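Local coordinates for protein lipase C (Serratia marcescens, PDB 5NEN) that probably links the inner membrane transporter to the outer membrane channel as the membrane fusion protein of a type I secretion system that exports lipase, at residues Q151-I156 with K224-S229; K161-S166 with G217-L222; G168-Q173 with S210-T215. One frame throughout, in Å; residues are numbered along the deposited sequence.

Contact 1: Q151-I156 with K224-S229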
ATOM      1  N   GLN A 151       3.022 -16.975 -10.979  1.00 60.95           N
ATOM      2  CA  GLN A 151       2.265 -17.686 -12.003  1.00 69.87           C
ATOM      3  C   GLN A 151       2.675 -17.284 -13.403  1.00 69.06           C
ATOM      4  O   GLN A 151       2.699 -18.109 -14.323  1.00 65.24           O
ATOM      5  CB  GLN A 151       0.773 -17.438 -11.842  1.00 65.77           C
ATOM      6  CG  GLN A 151       0.104 -18.271 -10.776  1.00 81.74           C
ATOM      7  CD  GLN A 151      -0.890 -17.461  -9.993  1.00100.02           C
ATOM      8  OE1 GLN A 151      -1.654 -16.678 -10.562  1.00111.36           O
ATOM      9  NE2 GLN A 151      -0.878 -17.624  -8.677  1.00102.11           N
ATOM     10  N   SER A 152       3.047 -16.023 -13.544  1.00 59.75           N
ATOM     11  CA  SER A 152       3.541 -15.530 -14.810  1.00 55.99           C
ATOM     12  C   SER A 152       4.884 -16.188 -15.152  1.00 75.10           C
ATOM     13  O   SER A 152       5.133 -16.571 -16.301  1.00 86.73           O
ATOM     14  CB  SER A 152       3.643 -14.009 -14.782  1.00 48.69           C
ATOM     15  OG  SER A 152       4.444 -13.556 -15.850  1.00 64.01           O
ATOM     16  N   MET A 153       5.760 -16.319 -14.165  1.00 79.04           N
ATOM     17  CA  MET A 153       7.018 -17.003 -14.429  1.00 69.48           C
ATOM     18  C   MET A 153       6.757 -18.450 -14.782  1.00 63.27           C
ATOM     19  O   MET A 153       7.404 -18.990 -15.663  1.00 65.39           O
ATOM     20  CB  MET A 153       7.975 -16.907 -13.256  1.00 63.85           C
ATOM     21  CG  MET A 153       8.530 -15.510 -13.070  1.00 61.39           C
ATOM     22  SD  MET A 153       9.572 -15.343 -11.585  1.00 94.13           S
ATOM     23  CE  MET A 153      11.032 -16.282 -12.027  1.00151.26           C
ATOM     24  N   ASP A 154       5.784 -19.069 -14.133  1.00 60.36           N
ATOM     25  CA  ASP A 154       5.460 -20.434 -14.491  1.00 65.09           C
ATOM     26  C   ASP A 154       5.016 -20.454 -15.946  1.00 76.33           C
ATOM     27  O   ASP A 154       5.252 -21.414 -16.662  1.00 88.84           O
ATOM     28  CB  ASP A 154       4.380 -21.010 -13.587  1.00 71.10           C
ATOM     29  CG  ASP A 154       4.942 -21.565 -12.298  1.00 86.89           C
ATOM     30  OD1 ASP A 154       6.163 -21.826 -12.238  1.00 93.28           O
ATOM     31  OD2 ASP A 154       4.167 -21.738 -11.338  1.00 92.30           O
ATOM     32  N   GLY A 155       4.372 -19.385 -16.385  1.00 68.96           N
ATOM     33  CA  GLY A 155       3.949 -19.309 -17.767  1.00 67.57           C
ATOM     34  C   GLY A 155       5.103 -19.267 -18.721  1.00 66.08           C
ATOM     35  O   GLY A 155       5.107 -19.956 -19.751  1.00 84.91           O
ATOM     36  N   ILE A 156       6.101 -18.473 -18.364  1.00 55.40           N
ATOM     37  CA  ILE A 156       7.337 -18.432 -19.143  1.00 61.06           C
ATOM     38  C   ILE A 156       7.980 -19.840 -19.191  1.00 73.32           C
ATOM     39  O   ILE A 156       8.390 -20.300 -20.258  1.00 83.16           O
ATOM     40  CB  ILE A 156       8.309 -17.401 -18.556  1.00 68.03           C
ATOM     41  CG1 ILE A 156       8.043 -16.019 -19.163  1.00 80.05           C
ATOM     42  CG2 ILE A 156       9.732 -17.799 -18.801  1.00 65.37           C
ATOM     43  CD1 ILE A 156       6.796 -15.303 -18.618  1.00 81.55           C
ATOM     44  N   LYS A 224      15.678 -14.257 -20.354  1.00 82.13           N
ATOM     45  CA  LYS A 224      15.839 -12.898 -19.882  1.00 89.09           C
ATOM     46  C   LYS A 224      14.558 -12.452 -19.177  1.00 87.91           C
ATOM     47  O   LYS A 224      14.620 -11.908 -18.089  1.00 96.92           O
ATOM     48  CB  LYS A 224      16.199 -11.953 -21.035  1.00 88.28           C
ATOM     49  N   GLN A 225      13.401 -12.728 -19.764  1.00 77.06           N
ATOM     50  CA  GLN A 225      12.138 -12.287 -19.166  1.00 71.99           C
ATOM     51  C   GLN A 225      11.995 -12.883 -17.765  1.00 79.70           C
ATOM     52  O   GLN A 225      11.401 -12.276 -16.888  1.00 91.75           O
ATOM     53  CB  GLN A 225      10.962 -12.672 -20.047  1.00 72.45           C
ATOM     54  CG  GLN A 225      11.061 -12.099 -21.443  1.00 87.25           C
ATOM     55  CD  GLN A 225       9.765 -12.213 -22.221  1.00106.52           C
ATOM     56  OE1 GLN A 225       8.738 -12.670 -21.694  1.00103.21           O
ATOM     57  NE2 GLN A 225       9.800 -11.788 -23.488  1.00111.45           N
ATOM     58  N   LEU A 226      12.494 -14.100 -17.583  1.00 77.38           N
ATOM     59  CA  LEU A 226      12.556 -14.706 -16.260  1.00 69.65           C
ATOM     60  C   LEU A 226      13.435 -13.921 -15.312  1.00 83.11           C
ATOM     61  O   LEU A 226      13.004 -13.562 -14.213  1.00100.96           O
ATOM     62  CB  LEU A 226      13.131 -16.119 -16.325  1.00 45.80           C
ATOM     63  CG  LEU A 226      12.154 -17.255 -16.425  1.00 51.75           C
ATOM     64  CD1 LEU A 226      12.846 -18.497 -15.941  1.00 65.10           C
ATOM     65  CD2 LEU A 226      10.968 -16.952 -15.565  1.00 58.33           C
ATOM     66  N   LEU A 227      14.663 -13.625 -15.733  1.00 79.06           N
ATOM     67  CA  LEU A 227      15.528 -12.860 -14.833  1.00 87.99           C
ATOM     68  C   LEU A 227      14.878 -11.502 -14.491  1.00 96.98           C
ATOM     69  O   LEU A 227      14.865 -11.083 -13.337  1.00 99.36           O
ATOM     70  CB  LEU A 227      16.927 -12.662 -15.435  1.00 89.93           C
ATOM     71  CG  LEU A 227      17.919 -13.845 -15.515  1.00 89.52           C
ATOM     72  CD1 LEU A 227      19.224 -13.443 -16.225  1.00 85.42           C
ATOM     73  CD2 LEU A 227      18.228 -14.471 -14.156  1.00 83.24           C
ATOM     74  N   GLU A 228      14.311 -10.844 -15.495  1.00101.69           N
ATOM     75  CA  GLU A 228      13.687  -9.531 -15.339  1.00112.32           C
ATOM     76  C   GLU A 228      12.470  -9.528 -14.430  1.00107.16           C
ATOM     77  O   GLU A 228      12.322  -8.666 -13.567  1.00104.14           O
ATOM     78  CB  GLU A 228      13.248  -9.003 -16.704  1.00120.54           C
ATOM     79  CG  GLU A 228      14.350  -8.771 -17.704  1.00126.39           C
ATOM     80  CD  GLU A 228      13.799  -8.297 -19.028  1.00135.20           C
ATOM     81  OE1 GLU A 228      12.639  -8.653 -19.341  1.00139.43           O
ATOM     82  OE2 GLU A 228      14.517  -7.578 -19.756  1.00134.90           O
ATOM     83  N   SER A 229      11.597 -10.506 -14.616  1.00104.14           N
ATOM     84  CA  SER A 229      10.387 -10.534 -13.823  1.00100.04           C
ATOM     85  C   SER A 229      10.782 -10.862 -12.399  1.00 88.89           C
ATOM     86  O   SER A 229      10.283 -10.244 -11.448  1.00102.00           O
ATOM     87  CB  SER A 229       9.382 -11.548 -14.372  1.00 99.19           C
ATOM     88  OG  SER A 229       9.527 -12.787 -13.714  1.00 97.38           O
TER
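The carboxamide of Gln225 is the one flat group that reaches across, and it does so only at its oxygen: OE1 comes to 4.3 Å from Ile156 CG1, a loose touch at the margin of the contact. The rest is carried by aliphatic chains, a thioether and a serine hydroxyl. Leu226 holds the middle. Its CD2 branch is reached from one side along the helix by Met153 and from the other by Ile156, with Met153 CE at 3.6 Å from Leu226 CD2. The chain of Met153 runs out extended to its sulfur and then bends at chi3 (70°), which swings the terminal methyl over that branch so that the two side chains meet at a slant. Ile156 and Leu226 instead lie side by side, pointing opposite ways, and the branch methyl Ile156 CG2 lies 3.4 Å from Leu226 CG. One turn further along its helix, Ser229 sets its hydroxyl beside the Met153 thioether, with OG 3.3 Å from SD, a polar atom set against a mostly apolar chain. The amide of Gln151 turns instead to the second subunit, where its OE1 is hydrogen-bonded to Ser137 OG of that chain. On both helices the residues that face inward are three apart, Met153 and Ile156 against Leu226 and Ser229. The local axes run close to antiparallel, with 168° between their directions and 9.9 Å at closest approach. The arrangement is consistent with an antiparallel coiled-coil hairpin, here part of the long AprE-like helical hairpin of membrane fusion proteins.

Contact 2: K161-S166 with G217-L222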
ATOM      1  N   LYS A 161       9.342 -24.951 -22.088  1.00 54.43           N
ATOM      2  CA  LYS A 161       9.306 -26.401 -22.202  1.00 68.21           C
ATOM      3  C   LYS A 161       9.034 -26.763 -23.668  1.00 79.98           C
ATOM      4  O   LYS A 161       9.791 -27.517 -24.292  1.00 79.39           O
ATOM      5  CB  LYS A 161       8.242 -27.008 -21.278  1.00 62.67           C
ATOM      6  N   GLY A 162       7.993 -26.158 -24.230  1.00 74.48           N
ATOM      7  CA  GLY A 162       7.639 -26.410 -25.608  1.00 68.28           C
ATOM      8  C   GLY A 162       8.783 -26.030 -26.526  1.00 73.40           C
ATOM      9  O   GLY A 162       9.151 -26.792 -27.408  1.00 86.09           O
ATOM     10  N   LEU A 163       9.384 -24.873 -26.298  1.00 68.19           N
ATOM     11  CA  LEU A 163      10.465 -24.442 -27.164  1.00 73.14           C
ATOM     12  C   LEU A 163      11.658 -25.418 -27.141  1.00 91.37           C
ATOM     13  O   LEU A 163      12.238 -25.722 -28.185  1.00100.93           O
ATOM     14  CB  LEU A 163      10.905 -23.037 -26.764  1.00 68.29           C
ATOM     15  CG  LEU A 163       9.863 -21.965 -27.096  1.00 55.71           C
ATOM     16  CD1 LEU A 163      10.481 -20.569 -27.170  1.00 38.60           C
ATOM     17  CD2 LEU A 163       9.194 -22.299 -28.413  1.00 56.95           C
ATOM     18  N   GLN A 164      12.005 -25.914 -25.958  1.00 80.77           N
ATOM     19  CA  GLN A 164      13.074 -26.893 -25.808  1.00 67.90           C
ATOM     20  C   GLN A 164      12.735 -28.194 -26.534  1.00 64.35           C
ATOM     21  O   GLN A 164      13.588 -28.803 -27.185  1.00 75.17           O
ATOM     22  CB  GLN A 164      13.347 -27.147 -24.324  1.00 71.18           C
ATOM     23  CG  GLN A 164      13.939 -25.949 -23.579  1.00 75.37           C
ATOM     24  CD  GLN A 164      15.374 -25.640 -24.018  1.00 96.04           C
ATOM     25  OE1 GLN A 164      15.974 -26.397 -24.783  1.00110.09           O
ATOM     26  NE2 GLN A 164      15.917 -24.511 -23.557  1.00 91.06           N
ATOM     27  N   ASP A 165      11.492 -28.635 -26.408  1.00 62.01           N
ATOM     28  CA  ASP A 165      11.071 -29.838 -27.108  1.00 71.28           C
ATOM     29  C   ASP A 165      11.221 -29.660 -28.616  1.00 81.30           C
ATOM     30  O   ASP A 165      11.754 -30.532 -29.327  1.00 92.51           O
ATOM     31  CB  ASP A 165       9.633 -30.214 -26.734  1.00 76.33           C
ATOM     32  CG  ASP A 165       9.515 -30.707 -25.282  1.00 99.65           C
ATOM     33  OD1 ASP A 165      10.556 -31.056 -24.663  1.00 94.55           O
ATOM     34  OD2 ASP A 165       8.373 -30.771 -24.768  1.00111.59           O
ATOM     35  N   SER A 166      10.776 -28.508 -29.095  1.00 79.52           N
ATOM     36  CA  SER A 166      10.826 -28.237 -30.509  1.00 72.21           C
ATOM     37  C   SER A 166      12.292 -28.301 -30.922  1.00 74.30           C
ATOM     38  O   SER A 166      12.630 -28.984 -31.896  1.00 79.89           O
ATOM     39  CB  SER A 166      10.198 -26.886 -30.825  1.00 79.81           C
ATOM     40  OG  SER A 166      10.089 -26.677 -32.220  1.00 91.15           O
ATOM     41  N   GLY A 217      16.549 -17.898 -30.291  1.00102.76           N
ATOM     42  CA  GLY A 217      16.511 -16.473 -30.045  1.00101.80           C
ATOM     43  C   GLY A 217      15.367 -16.268 -29.088  1.00113.05           C
ATOM     44  O   GLY A 217      15.510 -15.600 -28.045  1.00119.91           O
ATOM     45  N   ARG A 218      14.257 -16.938 -29.381  1.00112.66           N
ATOM     46  CA  ARG A 218      13.098 -16.804 -28.510  1.00108.77           C
ATOM     47  C   ARG A 218      13.417 -17.300 -27.102  1.00109.41           C
ATOM     48  O   ARG A 218      13.058 -16.650 -26.110  1.00119.69           O
ATOM     49  CB  ARG A 218      11.892 -17.553 -29.075  1.00 95.23           C
ATOM     50  CG  ARG A 218      11.193 -16.797 -30.172  1.00100.26           C
ATOM     51  CD  ARG A 218       9.789 -17.318 -30.379  1.00108.86           C
ATOM     52  NE  ARG A 218       9.686 -18.307 -31.444  1.00109.06           N
ATOM     53  CZ  ARG A 218       9.264 -18.030 -32.671  1.00119.54           C
ATOM     54  NH1 ARG A 218       8.913 -16.787 -32.991  1.00120.91           N
ATOM     55  NH2 ARG A 218       9.194 -18.991 -33.582  1.00124.43           N
ATOM     56  N   ILE A 219      14.118 -18.428 -27.020  1.00 94.75           N
ATOM     57  CA  ILE A 219      14.458 -19.009 -25.732  1.00 89.96           C
ATOM     58  C   ILE A 219      15.265 -18.018 -24.905  1.00 95.45           C
ATOM     59  O   ILE A 219      14.936 -17.754 -23.761  1.00108.18           O
ATOM     60  CB  ILE A 219      15.261 -20.343 -25.878  1.00 62.14           C
ATOM     61  CG1 ILE A 219      14.341 -21.528 -26.048  1.00 64.92           C
ATOM     62  CG2 ILE A 219      16.090 -20.654 -24.655  1.00 57.86           C
ATOM     63  CD1 ILE A 219      15.088 -22.768 -26.423  1.00 71.04           C
ATOM     64  N   GLY A 220      16.295 -17.440 -25.499  1.00 89.08           N
ATOM     65  CA  GLY A 220      17.149 -16.534 -24.775  1.00 99.09           C
ATOM     66  C   GLY A 220      16.360 -15.350 -24.282  1.00111.91           C
ATOM     67  O   GLY A 220      16.488 -14.939 -23.119  1.00127.05           O
ATOM     68  N   GLN A 221      15.520 -14.818 -25.161  1.00 99.33           N
ATOM     69  CA  GLN A 221      14.784 -13.616 -24.824  1.00 92.97           C
ATOM     70  C   GLN A 221      13.906 -13.901 -23.613  1.00102.58           C
ATOM     71  O   GLN A 221      13.816 -13.100 -22.676  1.00113.02           O
ATOM     72  CB  GLN A 221      13.975 -13.139 -26.021  1.00 94.28           C
ATOM     73  CG  GLN A 221      14.854 -12.709 -27.206  1.00105.03           C
ATOM     74  CD  GLN A 221      15.940 -11.673 -26.881  1.00115.45           C
ATOM     75  OE1 GLN A 221      16.001 -11.116 -25.781  1.00123.97           O
ATOM     76  NE2 GLN A 221      16.819 -11.428 -27.855  1.00108.19           N
ATOM     77  N   LEU A 222      13.274 -15.067 -23.640  1.00 97.84           N
ATOM     78  CA  LEU A 222      12.423 -15.509 -22.545  1.00 90.91           C
ATOM     79  C   LEU A 222      13.202 -15.739 -21.248  1.00 87.01           C
ATOM     80  O   LEU A 222      12.736 -15.371 -20.176  1.00104.64           O
ATOM     81  CB  LEU A 222      11.674 -16.774 -22.951  1.00 83.97           C
ATOM     82  CG  LEU A 222      10.531 -16.490 -23.925  1.00 74.92           C
ATOM     83  CD1 LEU A 222       9.801 -17.738 -24.348  1.00 58.59           C
ATOM     84  CD2 LEU A 222       9.564 -15.569 -23.203  1.00 79.11           C
TER
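Leu163 and Ile219, both buried, make most of the apolar part of this contact, with Leu222 adding a smaller share. They sit at the level where the two backbones come nearest, Leu163 CA and Ile219 CA being 6.9 Å apart. Leu163 CB meets Ile219 CG1 at 3.8 Å, so the leucine packs through the root of its chain as well as through its end. Its CD1 methyl goes on between two residues one turn apart on the facing helix: it lies 4.1 Å from Leu222 CD1 and 3.8 Å from Arg218 CB. Both crossings are made at about a right angle, and the arginine takes part through its first methylene, not through its charged end.

A second kind of contact sets an amide against a methyl group. The chain of Gln164 folds at chi2 (-69°), which brings its carboxamide round toward the partner helix, and Ile219 CD1 then sits over the flat face of that group, 3.5 Å from Gln164 NE2. The amide oxygen has its own use within the helix, as OE1 accepts a hydrogen bond from Arg167 NH2.

All this belongs to the long AprE-like hairpin, in which helices 122-190 and 195-270 run antiparallel; here their short segments stand 10.2 Å apart and cross at -152°.

Charged and polar groups gather at the margin, where the second subunit comes in. The guanidinium of Arg218 has long, weak ion pairs with Glu214 of its own helix and with Glu257 of the second subunit; Lys261 of that subunit, also close to the guanidinium, shares Glu214 with it. Gln88 of the second subunit packs on both Leu163 and Arg218.

Contact 3: G168-Q173 with S210-T215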
ATOM      1  N   GLY A 168      14.804 -29.844 -29.640  1.00 84.08           N
ATOM      2  CA  GLY A 168      15.332 -31.198 -29.637  1.00 80.73           C
ATOM      3  C   GLY A 168      14.957 -31.908 -30.914  1.00 75.28           C
ATOM      4  O   GLY A 168      15.815 -32.447 -31.635  1.00 92.18           O
ATOM      5  N   ASN A 169      13.678 -31.839 -31.245  1.00 75.40           N
ATOM      6  CA  ASN A 169      13.214 -32.526 -32.439  1.00 84.87           C
ATOM      7  C   ASN A 169      13.915 -32.004 -33.680  1.00 75.00           C
ATOM      8  O   ASN A 169      14.323 -32.776 -34.561  1.00 92.13           O
ATOM      9  CB  ASN A 169      11.703 -32.371 -32.580  1.00 88.76           C
ATOM     10  CG  ASN A 169      10.952 -33.167 -31.532  1.00 96.42           C
ATOM     11  OD1 ASN A 169      11.560 -33.753 -30.630  1.00100.20           O
ATOM     12  ND2 ASN A 169       9.629 -33.167 -31.621  1.00 97.06           N
ATOM     13  N   LYS A 170      14.125 -30.702 -33.712  1.00 53.38           N
ATOM     14  CA  LYS A 170      14.842 -30.105 -34.820  1.00 73.53           C
ATOM     15  C   LYS A 170      16.294 -30.601 -34.888  1.00 87.38           C
ATOM     16  O   LYS A 170      16.837 -30.764 -35.982  1.00 94.86           O
ATOM     17  CB  LYS A 170      14.780 -28.578 -34.733  1.00 83.26           C
ATOM     18  CG  LYS A 170      13.507 -27.966 -35.299  1.00 79.45           C
ATOM     19  CD  LYS A 170      13.331 -26.536 -34.843  1.00 79.33           C
ATOM     20  CE  LYS A 170      11.974 -26.008 -35.260  1.00 94.02           C
ATOM     21  NZ  LYS A 170      11.774 -24.585 -34.844  1.00108.90           N
ATOM     22  N   GLN A 171      16.931 -30.814 -33.737  1.00 80.61           N
ATOM     23  CA  GLN A 171      18.274 -31.373 -33.742  1.00 74.73           C
ATOM     24  C   GLN A 171      18.216 -32.703 -34.466  1.00 73.05           C
ATOM     25  O   GLN A 171      19.007 -32.958 -35.377  1.00 82.26           O
ATOM     26  CB  GLN A 171      18.827 -31.549 -32.329  1.00 83.55           C
ATOM     27  CG  GLN A 171      19.282 -30.257 -31.668  1.00 94.38           C
ATOM     28  CD  GLN A 171      20.592 -29.739 -32.250  1.00107.18           C
ATOM     29  OE1 GLN A 171      21.300 -30.455 -32.976  1.00109.49           O
ATOM     30  NE2 GLN A 171      20.927 -28.493 -31.927  1.00102.86           N
ATOM     31  N   ILE A 172      17.228 -33.522 -34.125  1.00 76.33           N
ATOM     32  CA  ILE A 172      17.123 -34.818 -34.804  1.00 82.60           C
ATOM     33  C   ILE A 172      16.984 -34.663 -36.305  1.00 94.48           C
ATOM     34  O   ILE A 172      17.716 -35.302 -37.074  1.00106.17           O
ATOM     35  CB  ILE A 172      15.923 -35.643 -34.324  1.00 81.37           C
ATOM     36  CG1 ILE A 172      16.284 -36.419 -33.054  1.00 78.41           C
ATOM     37  CG2 ILE A 172      15.453 -36.605 -35.429  1.00 68.88           C
ATOM     38  CD1 ILE A 172      15.074 -36.886 -32.266  1.00 86.22           C
ATOM     39  N   GLN A 173      16.073 -33.793 -36.723  1.00 96.06           N
ATOM     40  CA  GLN A 173      15.873 -33.597 -38.148  1.00 93.11           C
ATOM     41  C   GLN A 173      17.206 -33.159 -38.802  1.00 92.94           C
ATOM     42  O   GLN A 173      17.562 -33.651 -39.875  1.00 94.82           O
ATOM     43  CB  GLN A 173      14.750 -32.582 -38.400  1.00 78.74           C
ATOM     44  N   SER A 210      18.328 -22.654 -39.427  1.00 83.43           N
ATOM     45  CA  SER A 210      18.014 -21.256 -39.205  1.00 91.59           C
ATOM     46  C   SER A 210      16.755 -21.168 -38.369  1.00105.54           C
ATOM     47  O   SER A 210      16.609 -20.284 -37.513  1.00114.87           O
ATOM     48  CB  SER A 210      17.757 -20.528 -40.517  1.00 94.51           C
ATOM     49  OG  SER A 210      16.414 -20.765 -40.912  1.00 95.65           O
ATOM     50  N   SER A 211      15.860 -22.124 -38.609  1.00102.40           N
ATOM     51  CA  SER A 211      14.659 -22.281 -37.815  1.00 97.07           C
ATOM     52  C   SER A 211      15.044 -22.545 -36.353  1.00 96.03           C
ATOM     53  O   SER A 211      14.437 -21.976 -35.411  1.00101.44           O
ATOM     54  CB  SER A 211      13.790 -23.400 -38.397  1.00 90.42           C
ATOM     55  OG  SER A 211      12.695 -23.718 -37.561  1.00 87.02           O
ATOM     56  N   ILE A 212      16.066 -23.381 -36.159  1.00 87.66           N
ATOM     57  CA  ILE A 212      16.471 -23.708 -34.804  1.00 96.75           C
ATOM     58  C   ILE A 212      16.915 -22.437 -34.109  1.00 99.53           C
ATOM     59  O   ILE A 212      16.485 -22.163 -32.991  1.00110.60           O
ATOM     60  CB  ILE A 212      17.641 -24.746 -34.726  1.00 73.35           C
ATOM     61  CG1 ILE A 212      17.113 -26.182 -34.614  1.00 86.53           C
ATOM     62  CG2 ILE A 212      18.486 -24.487 -33.497  1.00 60.03           C
ATOM     63  CD1 ILE A 212      18.185 -27.269 -34.335  1.00 74.16           C
ATOM     64  N   ASP A 213      17.724 -21.626 -34.777  1.00106.70           N
ATOM     65  CA  ASP A 213      18.174 -20.418 -34.102  1.00115.27           C
ATOM     66  C   ASP A 213      17.080 -19.373 -33.938  1.00103.17           C
ATOM     67  O   ASP A 213      17.190 -18.534 -33.049  1.00108.60           O
ATOM     68  CB  ASP A 213      19.424 -19.822 -34.765  1.00131.07           C
ATOM     69  CG  ASP A 213      20.699 -20.533 -34.313  1.00140.46           C
ATOM     70  OD1 ASP A 213      20.709 -21.780 -34.275  1.00149.56           O
ATOM     71  OD2 ASP A 213      21.650 -19.844 -33.887  1.00149.21           O
ATOM     72  N   GLU A 214      16.065 -19.371 -34.786  1.00100.99           N
ATOM     73  CA  GLU A 214      14.909 -18.528 -34.489  1.00107.70           C
ATOM     74  C   GLU A 214      14.357 -18.910 -33.121  1.00114.60           C
ATOM     75  O   GLU A 214      14.190 -18.070 -32.211  1.00119.68           O
ATOM     76  CB  GLU A 214      13.835 -18.693 -35.544  1.00102.36           C
ATOM     77  CG  GLU A 214      12.994 -17.468 -35.776  1.00 97.37           C
ATOM     78  CD  GLU A 214      12.040 -17.691 -36.927  1.00103.19           C
ATOM     79  OE1 GLU A 214      11.078 -18.476 -36.759  1.00 94.66           O
ATOM     80  OE2 GLU A 214      12.274 -17.112 -38.014  1.00108.07           O
ATOM     81  N   THR A 215      14.149 -20.214 -32.965  1.00118.16           N
ATOM     82  CA  THR A 215      13.649 -20.759 -31.710  1.00105.90           C
ATOM     83  C   THR A 215      14.541 -20.413 -30.510  1.00116.90           C
ATOM     84  O   THR A 215      14.044 -19.971 -29.473  1.00128.64           O
ATOM     85  CB  THR A 215      13.494 -22.286 -31.824  1.00 75.07           C
ATOM     86  OG1 THR A 215      12.223 -22.588 -32.421  1.00 62.87           O
ATOM     87  CG2 THR A 215      13.591 -22.945 -30.467  1.00 70.29           C
TER
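Lys170 reaches across to Ile212, the two chains running alongside each other from opposite helices. The lysine is fully extended beyond CG (chi4 -179°), and its methylenes lie alongside the isoleucine, with Lys170 CD 3.8 Å from Ile212 CG1. That straight run carries the ammonium group past the apolar residue to two hydroxyls a turn apart on the facing helix. NZ gives a hydrogen bond of 3.0 Å to Ser211 OG and a weak one of 3.2 Å to Thr215 OG1, so the ammonium group is held by two hydroxyls, one of them, on Thr215, belonging to a buried residue. Gln171 meets Ile212 at about a right angle: bent at chi2 (-74°), it lays its carboxamide across the end of the isoleucine, whose CD1 lies over the amide face, 3.8 Å from Gln171 NE2. The segment axes run roughly antiparallel, 165° between their directions and 10.0 Å at closest approach; the contact joins helix 122-190 to helix 195-270 in the hairpin. Outside this pair the second subunit comes close: its Gln81 packs on Lys170 and Ser211, and its Lys261, on the copy of helix 195-270, forms a salt bridge with Glu214.

From the N terminus, helix 122-190 supplies the first half of contact 1, then of contact 2, then of contact 3, before the chain turns and helix 195-270 returns past them in reverse order. Contact 3 therefore closes the shortest loop, with 36 residues between its segments; contact 2 encloses it with 50, and contact 1 encloses both with 67. None cross, as expected of a hairpin. Contacts 1 and 2 touch where Ile156 meets the Leu222 backbone, and contacts 2 and 3 where Thr215 meets that of Leu163. Contacts 1 and 3 stay apart, nearest atoms about 11 Å. Together they tie one helix pair, and the second subunit reaches all three.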